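Local coordinates for protein putative carbohydrate-active enzyme (Uncultured organism, PDB 5WH8) that probably hydrolyses O-glycosidic bonds in cellulose or related polysaccharides, as the glycoside hydrolase family 5 portion of a longer, multi-modular protein, at residues E162-V167 / D197-D202; D124-W129 / I168-K173; V225-N228 / A232-V235. All blocks are in the same frame, centred on the assembly; numbering follows the deposited sequence.

Contact 1 (E162-V167 / D197-D202); sequences EYAEAV and DPLSYD
Glu165 turns its CG beside the backbone N (chi1 -72°) and keeps the rest of the chain extended, which carries the CG methylene along Leu199 and Tyr201 while the carboxylate runs on toward the backbone of Ser200. Leu199 has the same kind of first torsion (chi1 -64°), and its two methyls point to the helix. Leu199 CD2 lies 3.9 Å from Ala164 CB and 4.1 Å from Glu165 CG, so one methyl rests on two successive helical residues; Leu199 CD1 flanks it at 4.1 Å from Ala164 CB. Glu165 and Leu199 run alongside each other in opposite senses. Tyr201 approaches with the phenolic end of its ring: Tyr201 OH stands 3.7 Å from Glu165 CA, and the Glu165 CG methylene sits at the ring edge, near the ring plane. The carboxylate is turned 77° from that ring and does not stack on it.

In the (beta/alpha)8 barrel, 162-167 belongs to the outer helix 157-172. The loop segment 197-202 follows helix 191-194 and leads into strand 204-211, and is thus laid against the flank of an earlier helix. Leu199 also touches Val204 of that strand, and its N is hydrogen-bonded to Tyr206 OH.

The polar link is indirect. A water donates to Glu165 OE2 at 2.7 Å and accepts from Ser200 N at 2.9 Å, tying the carboxylate to the loop backbone. The same OE2 forms a salt bridge with Lys161, one helical turn earlier, which would be expected to favour the ionised carboxylate. Lys161 also touches the side chain of Asp197, a second acid whose OD2 is 6.8 Å from Glu165 OE2, and so probably eases the repulsion between the two.

Contact 2 (D124-W129 / I168-K173); sequences DAIPFW and IPVIRK
Two neighbouring helices of the outer layer of the barrel, 122-135 and 157-172, run almost parallel here: the axes of 124-129 and 168-172 approach to 9.3 Å at a crossing angle of -16°. Both are kinked at a proline, Pro127 in one and Pro169 in the other, whose N cannot bond to the preceding turn. Val170 meets Ile126 with both methyls: Val170 CG2 touches Ile126 CD1 at 3.9 Å, and Val170 CG1 packs on the carbonyl oxygen, 3.8 Å from Ile126 O. The isoleucine side chain lies across that of the valine.

Deeper in the interface, Trp129 and Ile171 run alongside each other in the same sense. Ile171 CG1 is 3.9 Å from Trp129 CB, while Ile171 CD1 lies by CD2 and CE3 of the indole, 3.9 Å from Trp129 CE3. With CG1 beside the backbone N (chi1 -70°) and the chain then extended, Ile171 sends that methyl along the indole. Phe128 CE2 sits over the centre of one indole face, and Trp108 and Tyr144 from the barrel strands also meet Trp129. Toward the surface, Lys173 NZ forms a salt bridge with Asp130 OD1, adding a charged link from Lys173 to helix 122-135. Such near-parallel packing of successive helices through aliphatic and aromatic side chains is in keeping with the outer helical layer of a TIM barrel, the fold of family 5 glycoside hydrolases.

Contact 3 (V225-N228 / A232-V235); sequences VAIN and ALFV. With EDO (1,2-ethanediol), chain C.
Within the beta-alpha-beta unit made of strand 204-211, helix 217-228 and strand 233-239, the end of the helix is packed against the start of the second strand by Leu233. This leucine points its CB toward the helix and divides its two methyls between neighbouring residues. Leu233 CD1 lies 3.8 Å from Ile227 CG1, and Leu233 CD2 is 4.2 Å from Ala226 CB. Ile227 is nearly perpendicular to Leu233; its CG1, set beside the backbone N (chi1 -64°), is the branch that meets the leucine, with Ile227 CD1 adding a looser touch to Leu233 CD1. Val191 of the short helix 191-194 packs on both Ala226 and Leu233, extending the apolar cluster.

Next to Leu233, Ala232 N donates to O2 of a 1,2-ethanediol over 2.9 Å, an almost straight bond at 174°. The diol, probably from the crystallisation liquor, is also hydrogen-bonded to Gly18 O and Val204 O, so it joins three backbone segments. The opposite, carboxyl-terminal ends of the strands carry the active site in (beta/alpha)8 enzymes, and an apolar strand residue buried against the returning helix is typical of their beta-alpha-beta crossovers.

Overall arrangement
All three contacts lie in the layer around, or on the wall of, a closed barrel of eight parallel strands. Contacts 1 and 2 share helix 157-172, and their segments alternate along the chain; their centres are about 12 Å apart and they touch, with Asp202 O and Arg172 NH1 probably hydrogen-bonded and Val167 packed on Trp129. Contact 3 follows both in sequence. Its centre lies about 16 Å from that of contact 1 and about 24 Å from that of contact 2, and it touches neither. Together they follow the outer layer from helix 122-135 through helix 157-172 and the loop before strand 204-211 to helix 217-228, joining successive units around the barrel of this probable cellulase.

Contact 1 (E162-V167 / D197-D202)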
ATOM      1  N   GLU A 162     -17.387   6.349   9.469  1.00 12.47           N
ATOM      2  CA  GLU A 162     -17.418   6.357  10.926  1.00 13.23           C
ATOM      3  C   GLU A 162     -16.174   5.693  11.526  1.00 12.67           C
ATOM      4  O   GLU A 162     -15.636   6.171  12.517  1.00 13.00           O
ATOM      5  CB  GLU A 162     -18.701   5.689  11.440  1.00 14.69           C
ATOM      6  CG  GLU A 162     -19.908   6.604  11.179  1.00 24.53           C
ATOM      7  CD  GLU A 162     -21.233   6.081  11.711  1.00 29.23           C
ATOM      8  OE1 GLU A 162     -21.484   4.860  11.666  1.00 24.73           O
ATOM      9  OE2 GLU A 162     -22.040   6.921  12.166  1.00 31.64           O
ATOM     10  N   TYR A 163     -15.703   4.611  10.909  1.00 11.36           N
ATOM     11  CA  TYR A 163     -14.434   4.002  11.311  1.00 12.48           C
ATOM     12  C   TYR A 163     -13.293   5.005  11.195  1.00 12.62           C
ATOM     13  O   TYR A 163     -12.500   5.164  12.120  1.00 12.67           O
ATOM     14  CB  TYR A 163     -14.132   2.754  10.456  1.00 10.29           C
ATOM     15  CG  TYR A 163     -12.719   2.198  10.630  1.00 10.81           C
ATOM     16  CD1 TYR A 163     -12.406   1.392  11.707  1.00 11.58           C
ATOM     17  CD2 TYR A 163     -11.700   2.519   9.734  1.00 11.75           C
ATOM     18  CE1 TYR A 163     -11.132   0.887  11.879  1.00 10.03           C
ATOM     19  CE2 TYR A 163     -10.410   2.025   9.903  1.00 11.62           C
ATOM     20  CZ  TYR A 163     -10.136   1.218  10.980  1.00 10.69           C
ATOM     21  OH  TYR A 163      -8.871   0.714  11.198  1.00 11.92           O
ATOM     22  N   ALA A 164     -13.206   5.664  10.042  1.00 10.25           N
ATOM     23  CA  ALA A 164     -12.128   6.617   9.792  1.00 11.82           C
ATOM     24  C   ALA A 164     -12.191   7.796  10.767  1.00 14.45           C
ATOM     25  O   ALA A 164     -11.161   8.314  11.195  1.00 13.78           O
ATOM     26  CB  ALA A 164     -12.189   7.117   8.357  1.00 14.76           C
ATOM     27  N   GLU A 165     -13.399   8.235  11.103  1.00 11.89           N
ATOM     28  CA  GLU A 165     -13.547   9.356  12.027  1.00 16.04           C
ATOM     29  C   GLU A 165     -13.217   8.945  13.475  1.00 17.16           C
ATOM     30  O   GLU A 165     -13.015   9.818  14.334  1.00 15.23           O
ATOM     31  CB  GLU A 165     -14.956   9.947  11.879  1.00 14.66           C
ATOM     32  CG  GLU A 165     -15.099  10.713  10.562  1.00 14.75           C
ATOM     33  CD  GLU A 165     -16.498  11.202  10.241  1.00 21.82           C
ATOM     34  OE1 GLU A 165     -17.471  10.783  10.905  1.00 25.17           O
ATOM     35  OE2 GLU A 165     -16.615  12.003   9.289  1.00 24.13           O
ATOM     36  N   ALA A 166     -13.129   7.639  13.737  1.00 14.13           N
ATOM     37  CA  ALA A 166     -12.623   7.112  15.023  1.00 13.46           C
ATOM     38  C   ALA A 166     -11.094   7.016  15.046  1.00 19.37           C
ATOM     39  O   ALA A 166     -10.444   7.389  16.033  1.00 19.52           O
ATOM     40  CB  ALA A 166     -13.244   5.724  15.326  1.00 15.53           C
ATOM     41  N   VAL A 167     -10.514   6.515  13.965  1.00 14.06           N
ATOM     42  CA  VAL A 167      -9.069   6.276  13.915  1.00 11.38           C
ATOM     43  C   VAL A 167      -8.237   7.522  13.554  1.00 11.99           C
ATOM     44  O   VAL A 167      -7.146   7.708  14.091  1.00 13.59           O
ATOM     45  CB  VAL A 167      -8.754   5.111  12.900  1.00 13.79           C
ATOM     46  CG1 VAL A 167      -7.281   5.002  12.608  1.00 24.07           C
ATOM     47  CG2 VAL A 167      -9.317   3.768  13.431  1.00 15.80           C
ATOM     48  N   ASP A 197     -19.559  12.001  -0.133  1.00 15.18           N
ATOM     49  CA  ASP A 197     -19.511  12.481   1.242  1.00 18.12           C
ATOM     50  C   ASP A 197     -18.103  12.288   1.790  1.00 14.74           C
ATOM     51  O   ASP A 197     -17.895  11.467   2.668  1.00 14.42           O
ATOM     52  CB  ASP A 197     -20.534  11.723   2.095  1.00 16.46           C
ATOM     53  CG  ASP A 197     -20.700  12.301   3.499  1.00 21.59           C
ATOM     54  OD1 ASP A 197     -20.316  13.465   3.755  1.00 22.92           O
ATOM     55  OD2 ASP A 197     -21.247  11.576   4.354  1.00 27.10           O
ATOM     56  N   PRO A 198     -17.120  13.039   1.261  1.00 14.88           N
ATOM     57  CA  PRO A 198     -15.731  12.774   1.656  1.00 15.71           C
ATOM     58  C   PRO A 198     -15.390  13.176   3.080  1.00 16.31           C
ATOM     59  O   PRO A 198     -16.095  13.979   3.712  1.00 16.24           O
ATOM     60  CB  PRO A 198     -14.904  13.599   0.657  1.00 18.24           C
ATOM     61  CG  PRO A 198     -15.830  14.558   0.045  1.00 20.84           C
ATOM     62  CD  PRO A 198     -17.229  14.022   0.174  1.00 16.24           C
ATOM     63  N   LEU A 199     -14.303  12.593   3.582  1.00 15.44           N
ATOM     64  CA  LEU A 199     -13.729  12.978   4.880  1.00 14.48           C
ATOM     65  C   LEU A 199     -13.271  14.443   4.888  1.00 15.51           C
ATOM     66  O   LEU A 199     -12.825  14.966   3.863  1.00 16.17           O
ATOM     67  CB  LEU A 199     -12.545  12.067   5.227  1.00 15.35           C
ATOM     68  CG  LEU A 199     -12.891  10.599   5.429  1.00 17.21           C
ATOM     69  CD1 LEU A 199     -11.640   9.720   5.283  1.00 18.30           C
ATOM     70  CD2 LEU A 199     -13.504  10.445   6.809  1.00 18.33           C
ATOM     71  N   SER A 200     -13.379  15.108   6.039  1.00 16.14           N
ATOM     72  CA  SER A 200     -13.012  16.538   6.115  1.00 17.51           C
ATOM     73  C   SER A 200     -11.559  16.822   6.512  1.00 29.21           C
ATOM     74  O   SER A 200     -11.174  17.976   6.702  1.00 40.09           O
ATOM     75  CB  SER A 200     -13.941  17.266   7.099  1.00 20.87           C
ATOM     76  OG  SER A 200     -15.263  17.233   6.603  1.00 29.66           O
ATOM     77  N   TYR A 201     -10.747  15.782   6.619  1.00 19.40           N
ATOM     78  CA  TYR A 201      -9.360  15.923   7.049  1.00 14.08           C
ATOM     79  C   TYR A 201      -8.437  16.231   5.872  1.00 18.00           C
ATOM     80  O   TYR A 201      -8.725  15.832   4.747  1.00 18.65           O
ATOM     81  CB  TYR A 201      -8.881  14.632   7.728  1.00 16.69           C
ATOM     82  CG  TYR A 201      -9.749  14.163   8.867  1.00 17.14           C
ATOM     83  CD1 TYR A 201      -9.683  14.767  10.111  1.00 21.06           C
ATOM     84  CD2 TYR A 201     -10.635  13.104   8.697  1.00 22.42           C
ATOM     85  CE1 TYR A 201     -10.485  14.330  11.160  1.00 27.73           C
ATOM     86  CE2 TYR A 201     -11.423  12.662   9.728  1.00 24.58           C
ATOM     87  CZ  TYR A 201     -11.359  13.283  10.956  1.00 26.03           C
ATOM     88  OH  TYR A 201     -12.167  12.825  11.979  1.00 26.86           O
ATOM     89  N   ASP A 202      -7.319  16.908   6.144  1.00 17.64           N
ATOM     90  CA  ASP A 202      -6.257  17.127   5.158  1.00 18.69           C
ATOM     91  C   ASP A 202      -5.394  15.869   4.941  1.00 14.53           C
ATOM     92  O   ASP A 202      -5.327  14.991   5.808  1.00 14.90           O
ATOM     93  CB  ASP A 202      -5.316  18.267   5.600  1.00 24.92           C
ATOM     94  CG  ASP A 202      -6.017  19.601   5.762  1.00 41.51           C
ATOM     95  OD1 ASP A 202      -6.937  19.912   4.973  1.00 33.79           O
ATOM     96  OD2 ASP A 202      -5.614  20.357   6.680  1.00 40.85           O
TER
HETATM   97  O   HOH W   1     -15.040  13.918   8.151  1.00 27.74           O

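Contact 2 (D124-W129 / I168-K173)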
ATOM      1  N   ASP A 124      -8.679  -3.283  18.742  1.00 13.60           N
ATOM      2  CA  ASP A 124      -7.242  -3.385  18.469  1.00 13.55           C
ATOM      3  C   ASP A 124      -6.714  -2.277  17.556  1.00 13.36           C
ATOM      4  O   ASP A 124      -5.553  -1.875  17.680  1.00 12.85           O
ATOM      5  CB  ASP A 124      -6.923  -4.749  17.853  1.00 12.73           C
ATOM      6  CG  ASP A 124      -7.083  -5.856  18.841  1.00 21.53           C
ATOM      7  OD1 ASP A 124      -6.502  -5.734  19.946  1.00 21.32           O
ATOM      8  OD2 ASP A 124      -7.842  -6.786  18.546  1.00 20.47           O
ATOM      9  N   ALA A 125      -7.553  -1.778  16.652  1.00 12.30           N
ATOM     10  CA  ALA A 125      -7.105  -0.768  15.689  1.00 13.25           C
ATOM     11  C   ALA A 125      -6.752   0.571  16.351  1.00 10.45           C
ATOM     12  O   ALA A 125      -5.813   1.253  15.953  1.00 12.21           O
ATOM     13  CB  ALA A 125      -8.166  -0.550  14.626  1.00 15.97           C
ATOM     14  N   ILE A 126      -7.521   0.958  17.368  1.00 12.60           N
ATOM     15  CA  ILE A 126      -7.237   2.212  18.061  1.00 10.82           C
ATOM     16  C   ILE A 126      -5.863   2.171  18.781  1.00 11.74           C
ATOM     17  O   ILE A 126      -5.043   3.050  18.550  1.00 12.25           O
ATOM     18  CB  ILE A 126      -8.387   2.552  19.054  1.00 14.85           C
ATOM     19  CG1 ILE A 126      -9.663   2.944  18.294  1.00 20.92           C
ATOM     20  CG2 ILE A 126      -8.003   3.662  20.005  1.00 15.06           C
ATOM     21  CD1 ILE A 126      -9.569   4.172  17.487  1.00 27.68           C
ATOM     22  N   PRO A 127      -5.599   1.152  19.630  1.00 12.63           N
ATOM     23  CA  PRO A 127      -4.250   1.127  20.231  1.00 11.93           C
ATOM     24  C   PRO A 127      -3.115   0.897  19.229  1.00 13.23           C
ATOM     25  O   PRO A 127      -2.026   1.451  19.417  1.00 13.26           O
ATOM     26  CB  PRO A 127      -4.317  -0.024  21.239  1.00 14.29           C
ATOM     27  CG  PRO A 127      -5.632  -0.681  21.051  1.00 23.37           C
ATOM     28  CD  PRO A 127      -6.523   0.215  20.278  1.00 14.37           C
ATOM     29  N   PHE A 128      -3.380   0.136  18.169  1.00 11.79           N
ATOM     30  CA  PHE A 128      -2.394  -0.045  17.097  1.00 12.01           C
ATOM     31  C   PHE A 128      -2.024   1.288  16.478  1.00 10.62           C
ATOM     32  O   PHE A 128      -0.837   1.607  16.351  1.00 11.27           O
ATOM     33  CB  PHE A 128      -2.935  -0.981  16.023  1.00 11.33           C
ATOM     34  CG  PHE A 128      -2.013  -1.152  14.835  1.00 11.54           C
ATOM     35  CD1 PHE A 128      -0.970  -2.051  14.872  1.00 12.85           C
ATOM     36  CD2 PHE A 128      -2.213  -0.407  13.678  1.00 11.26           C
ATOM     37  CE1 PHE A 128      -0.118  -2.204  13.768  1.00 11.71           C
ATOM     38  CE2 PHE A 128      -1.358  -0.556  12.564  1.00 10.50           C
ATOM     39  CZ  PHE A 128      -0.336  -1.465  12.613  1.00 10.94           C
ATOM     40  N   TRP A 129      -3.027   2.054  16.064  1.00 10.67           N
ATOM     41  CA  TRP A 129      -2.755   3.277  15.347  1.00 10.69           C
ATOM     42  C   TRP A 129      -2.243   4.370  16.279  1.00 10.72           C
ATOM     43  O   TRP A 129      -1.445   5.204  15.854  1.00 12.71           O
ATOM     44  CB  TRP A 129      -3.995   3.727  14.569  1.00 11.26           C
ATOM     45  CG  TRP A 129      -4.127   2.945  13.270  1.00 12.72           C
ATOM     46  CD1 TRP A 129      -5.167   2.141  12.875  1.00 12.67           C
ATOM     47  CD2 TRP A 129      -3.148   2.879  12.213  1.00 10.33           C
ATOM     48  NE1 TRP A 129      -4.897   1.603  11.634  1.00 12.03           N
ATOM     49  CE2 TRP A 129      -3.662   2.032  11.217  1.00  9.94           C
ATOM     50  CE3 TRP A 129      -1.887   3.453  12.024  1.00 12.79           C
ATOM     51  CZ2 TRP A 129      -2.956   1.764  10.011  1.00 10.12           C
ATOM     52  CZ3 TRP A 129      -1.183   3.181  10.859  1.00 10.85           C
ATOM     53  CH2 TRP A 129      -1.718   2.326   9.866  1.00 12.71           C
ATOM     54  N   ILE A 168      -8.703   8.359  12.631  1.00 12.86           N
ATOM     55  CA  ILE A 168      -7.864   9.455  12.152  1.00 13.40           C
ATOM     56  C   ILE A 168      -7.533  10.450  13.278  1.00 12.50           C
ATOM     57  O   ILE A 168      -6.392  10.902  13.364  1.00 12.86           O
ATOM     58  CB  ILE A 168      -8.497  10.161  10.935  1.00 14.40           C
ATOM     59  CG1 ILE A 168      -8.403   9.210   9.718  1.00 12.72           C
ATOM     60  CG2 ILE A 168      -7.795  11.500  10.634  1.00 15.25           C
ATOM     61  CD1 ILE A 168      -9.092   9.723   8.486  1.00 14.58           C
ATOM     62  N   PRO A 169      -8.501  10.771  14.159  1.00 13.75           N
ATOM     63  CA  PRO A 169      -8.097  11.673  15.253  1.00 14.40           C
ATOM     64  C   PRO A 169      -7.018  11.093  16.176  1.00 14.14           C
ATOM     65  O   PRO A 169      -6.216  11.840  16.753  1.00 15.99           O
ATOM     66  CB  PRO A 169      -9.412  11.898  16.020  1.00 14.11           C
ATOM     67  CG  PRO A 169     -10.480  11.703  14.978  1.00 20.57           C
ATOM     68  CD  PRO A 169      -9.957  10.553  14.129  1.00 15.09           C
ATOM     69  N   VAL A 170      -7.012   9.779  16.332  1.00 13.05           N
ATOM     70  CA  VAL A 170      -6.015   9.096  17.154  1.00 12.41           C
ATOM     71  C   VAL A 170      -4.638   9.200  16.498  1.00 13.59           C
ATOM     72  O   VAL A 170      -3.623   9.393  17.171  1.00 14.02           O
ATOM     73  CB  VAL A 170      -6.405   7.626  17.367  1.00 16.10           C
ATOM     74  CG1 VAL A 170      -5.291   6.840  18.030  1.00 21.47           C
ATOM     75  CG2 VAL A 170      -7.698   7.532  18.190  1.00 18.41           C
ATOM     76  N   ILE A 171      -4.610   9.078  15.179  1.00 12.28           N
ATOM     77  CA  ILE A 171      -3.360   9.238  14.443  1.00 11.82           C
ATOM     78  C   ILE A 171      -2.879  10.703  14.463  1.00 14.07           C
ATOM     79  O   ILE A 171      -1.716  10.989  14.742  1.00 12.70           O
ATOM     80  CB  ILE A 171      -3.534   8.750  12.977  1.00 12.57           C
ATOM     81  CG1 ILE A 171      -3.687   7.223  12.962  1.00 13.78           C
ATOM     82  CG2 ILE A 171      -2.366   9.231  12.095  1.00 13.00           C
ATOM     83  CD1 ILE A 171      -3.987   6.658  11.551  1.00 13.01           C
ATOM     84  N   ARG A 172      -3.787  11.627  14.183  1.00 13.39           N
ATOM     85  CA  ARG A 172      -3.414  13.021  13.963  1.00 13.09           C
ATOM     86  C   ARG A 172      -3.034  13.738  15.261  1.00 15.01           C
ATOM     87  O   ARG A 172      -2.303  14.724  15.216  1.00 16.01           O
ATOM     88  CB  ARG A 172      -4.555  13.753  13.244  1.00 16.41           C
ATOM     89  CG  ARG A 172      -4.732  13.323  11.776  1.00 18.04           C
ATOM     90  CD  ARG A 172      -3.627  13.930  10.914  1.00 17.00           C
ATOM     91  NE  ARG A 172      -3.382  13.313   9.602  1.00 22.07           N
ATOM     92  CZ  ARG A 172      -3.985  13.655   8.472  1.00 20.12           C
ATOM     93  NH1 ARG A 172      -4.957  14.569   8.460  1.00 22.36           N
ATOM     94  NH2 ARG A 172      -3.651  13.031   7.352  1.00 13.07           N
ATOM     95  N   LYS A 173      -3.467  13.233  16.410  1.00 15.25           N
ATOM     96  CA  LYS A 173      -3.017  13.843  17.670  1.00 18.17           C
ATOM     97  C   LYS A 173      -1.514  13.604  17.882  1.00 21.49           C
ATOM     98  O   LYS A 173      -0.850  14.383  18.565  1.00 19.24           O
ATOM     99  CB  LYS A 173      -3.815  13.315  18.860  1.00 22.15           C
ATOM    100  CG  LYS A 173      -3.462  11.942  19.339  1.00 26.67           C
ATOM    101  CD  LYS A 173      -4.117  11.650  20.671  1.00 31.58           C
ATOM    102  CE  LYS A 173      -3.987  10.193  21.047  1.00 32.46           C
ATOM    103  NZ  LYS A 173      -2.617   9.851  21.485  1.00 39.81           N
TER

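Contact 3 (V225-N228 / A232-V235)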
ATOM      1  N   VAL A 225     -15.214   9.053 -11.753  1.00 10.14           N
ATOM      2  CA  VAL A 225     -16.199   9.844 -10.996  1.00  9.66           C
ATOM      3  C   VAL A 225     -15.546  10.430  -9.735  1.00 10.63           C
ATOM      4  O   VAL A 225     -15.680  11.615  -9.450  1.00 10.17           O
ATOM      5  CB  VAL A 225     -17.470   9.019 -10.607  1.00 10.02           C
ATOM      6  CG1 VAL A 225     -18.380   9.833  -9.659  1.00 13.68           C
ATOM      7  CG2 VAL A 225     -18.231   8.573 -11.857  1.00 13.11           C
ATOM      8  N   ALA A 226     -14.815   9.604  -8.986  1.00 11.54           N
ATOM      9  CA  ALA A 226     -14.144  10.087  -7.780  1.00 11.61           C
ATOM     10  C   ALA A 226     -13.106  11.163  -8.058  1.00 10.97           C
ATOM     11  O   ALA A 226     -13.018  12.155  -7.332  1.00 11.17           O
ATOM     12  CB  ALA A 226     -13.482   8.917  -7.032  1.00 11.69           C
ATOM     13  N   ILE A 227     -12.292  10.965  -9.084  1.00  9.89           N
ATOM     14  CA  ILE A 227     -11.310  11.953  -9.485  1.00  8.06           C
ATOM     15  C   ILE A 227     -11.981  13.277  -9.885  1.00 11.10           C
ATOM     16  O   ILE A 227     -11.546  14.353  -9.471  1.00 13.59           O
ATOM     17  CB  ILE A 227     -10.444  11.438 -10.646  1.00 10.00           C
ATOM     18  CG1 ILE A 227      -9.620  10.221 -10.193  1.00 12.58           C
ATOM     19  CG2 ILE A 227      -9.522  12.581 -11.185  1.00 12.73           C
ATOM     20  CD1 ILE A 227      -8.942   9.483 -11.343  1.00 14.65           C
ATOM     21  N   ASN A 228     -13.053  13.188 -10.662  1.00 10.87           N
ATOM     22  CA  ASN A 228     -13.747  14.392 -11.104  1.00 10.48           C
ATOM     23  C   ASN A 228     -14.387  15.146  -9.951  1.00 13.79           C
ATOM     24  O   ASN A 228     -14.526  16.387 -10.006  1.00 13.57           O
ATOM     25  CB  ASN A 228     -14.789  14.028 -12.167  1.00 12.18           C
ATOM     26  CG  ASN A 228     -14.155  13.632 -13.497  1.00 12.58           C
ATOM     27  OD1 ASN A 228     -12.985  13.950 -13.786  1.00 14.23           O
ATOM     28  ND2 ASN A 228     -14.919  12.961 -14.322  1.00 11.88           N
ATOM     29  N   ALA A 232      -8.164  12.146  -4.314  1.00 11.17           N
ATOM     30  CA  ALA A 232      -6.851  11.619  -4.682  1.00 10.29           C
ATOM     31  C   ALA A 232      -6.869  10.118  -4.425  1.00  9.76           C
ATOM     32  O   ALA A 232      -7.158   9.702  -3.298  1.00 12.55           O
ATOM     33  CB  ALA A 232      -5.758  12.292  -3.866  1.00 11.66           C
ATOM     34  N   LEU A 233      -6.610   9.329  -5.457  1.00 10.00           N
ATOM     35  CA  LEU A 233      -6.702   7.866  -5.373  1.00 10.91           C
ATOM     36  C   LEU A 233      -5.306   7.246  -5.300  1.00  9.74           C
ATOM     37  O   LEU A 233      -4.358   7.754  -5.905  1.00 11.52           O
ATOM     38  CB  LEU A 233      -7.436   7.292  -6.573  1.00  9.55           C
ATOM     39  CG  LEU A 233      -8.829   7.842  -6.858  1.00 10.25           C
ATOM     40  CD1 LEU A 233      -9.406   7.072  -8.038  1.00 12.57           C
ATOM     41  CD2 LEU A 233      -9.738   7.764  -5.633  1.00 12.43           C
ATOM     42  N   PHE A 234      -5.188   6.139  -4.569  1.00  9.03           N
ATOM     43  CA  PHE A 234      -3.921   5.408  -4.461  1.00  9.55           C
ATOM     44  C   PHE A 234      -4.211   3.934  -4.701  1.00  9.90           C
ATOM     45  O   PHE A 234      -5.021   3.363  -3.981  1.00 10.18           O
ATOM     46  CB  PHE A 234      -3.298   5.617  -3.068  1.00 10.28           C
ATOM     47  CG  PHE A 234      -1.801   5.366  -2.970  1.00  9.26           C
ATOM     48  CD1 PHE A 234      -1.232   4.158  -3.334  1.00  9.80           C
ATOM     49  CD2 PHE A 234      -0.948   6.366  -2.491  1.00 10.04           C
ATOM     50  CE1 PHE A 234       0.160   3.955  -3.217  1.00  9.36           C
ATOM     51  CE2 PHE A 234       0.430   6.163  -2.375  1.00 10.14           C
ATOM     52  CZ  PHE A 234       0.976   4.956  -2.747  1.00 12.11           C
ATOM     53  N   VAL A 235      -3.575   3.299  -5.694  1.00  9.28           N
ATOM     54  CA  VAL A 235      -3.790   1.855  -5.874  1.00  7.15           C
ATOM     55  C   VAL A 235      -2.815   1.100  -4.948  1.00  8.43           C
ATOM     56  O   VAL A 235      -1.707   0.740  -5.354  1.00  9.23           O
ATOM     57  CB  VAL A 235      -3.653   1.447  -7.357  1.00  8.48           C
ATOM     58  CG1 VAL A 235      -3.745  -0.069  -7.553  1.00  9.91           C
ATOM     59  CG2 VAL A 235      -4.762   2.113  -8.169  1.00  9.59           C
TER
HETATM   60  C1  EDO C 402      -8.504  15.326  -1.901  1.00 21.23           C
HETATM   61  O1  EDO C 402      -7.189  15.701  -1.470  1.00 25.33           O
HETATM   62  C2  EDO C 402      -8.980  14.155  -1.055  1.00 21.83           C
HETATM   63  O2  EDO C 402      -8.397  12.934  -1.532  1.00 13.37           O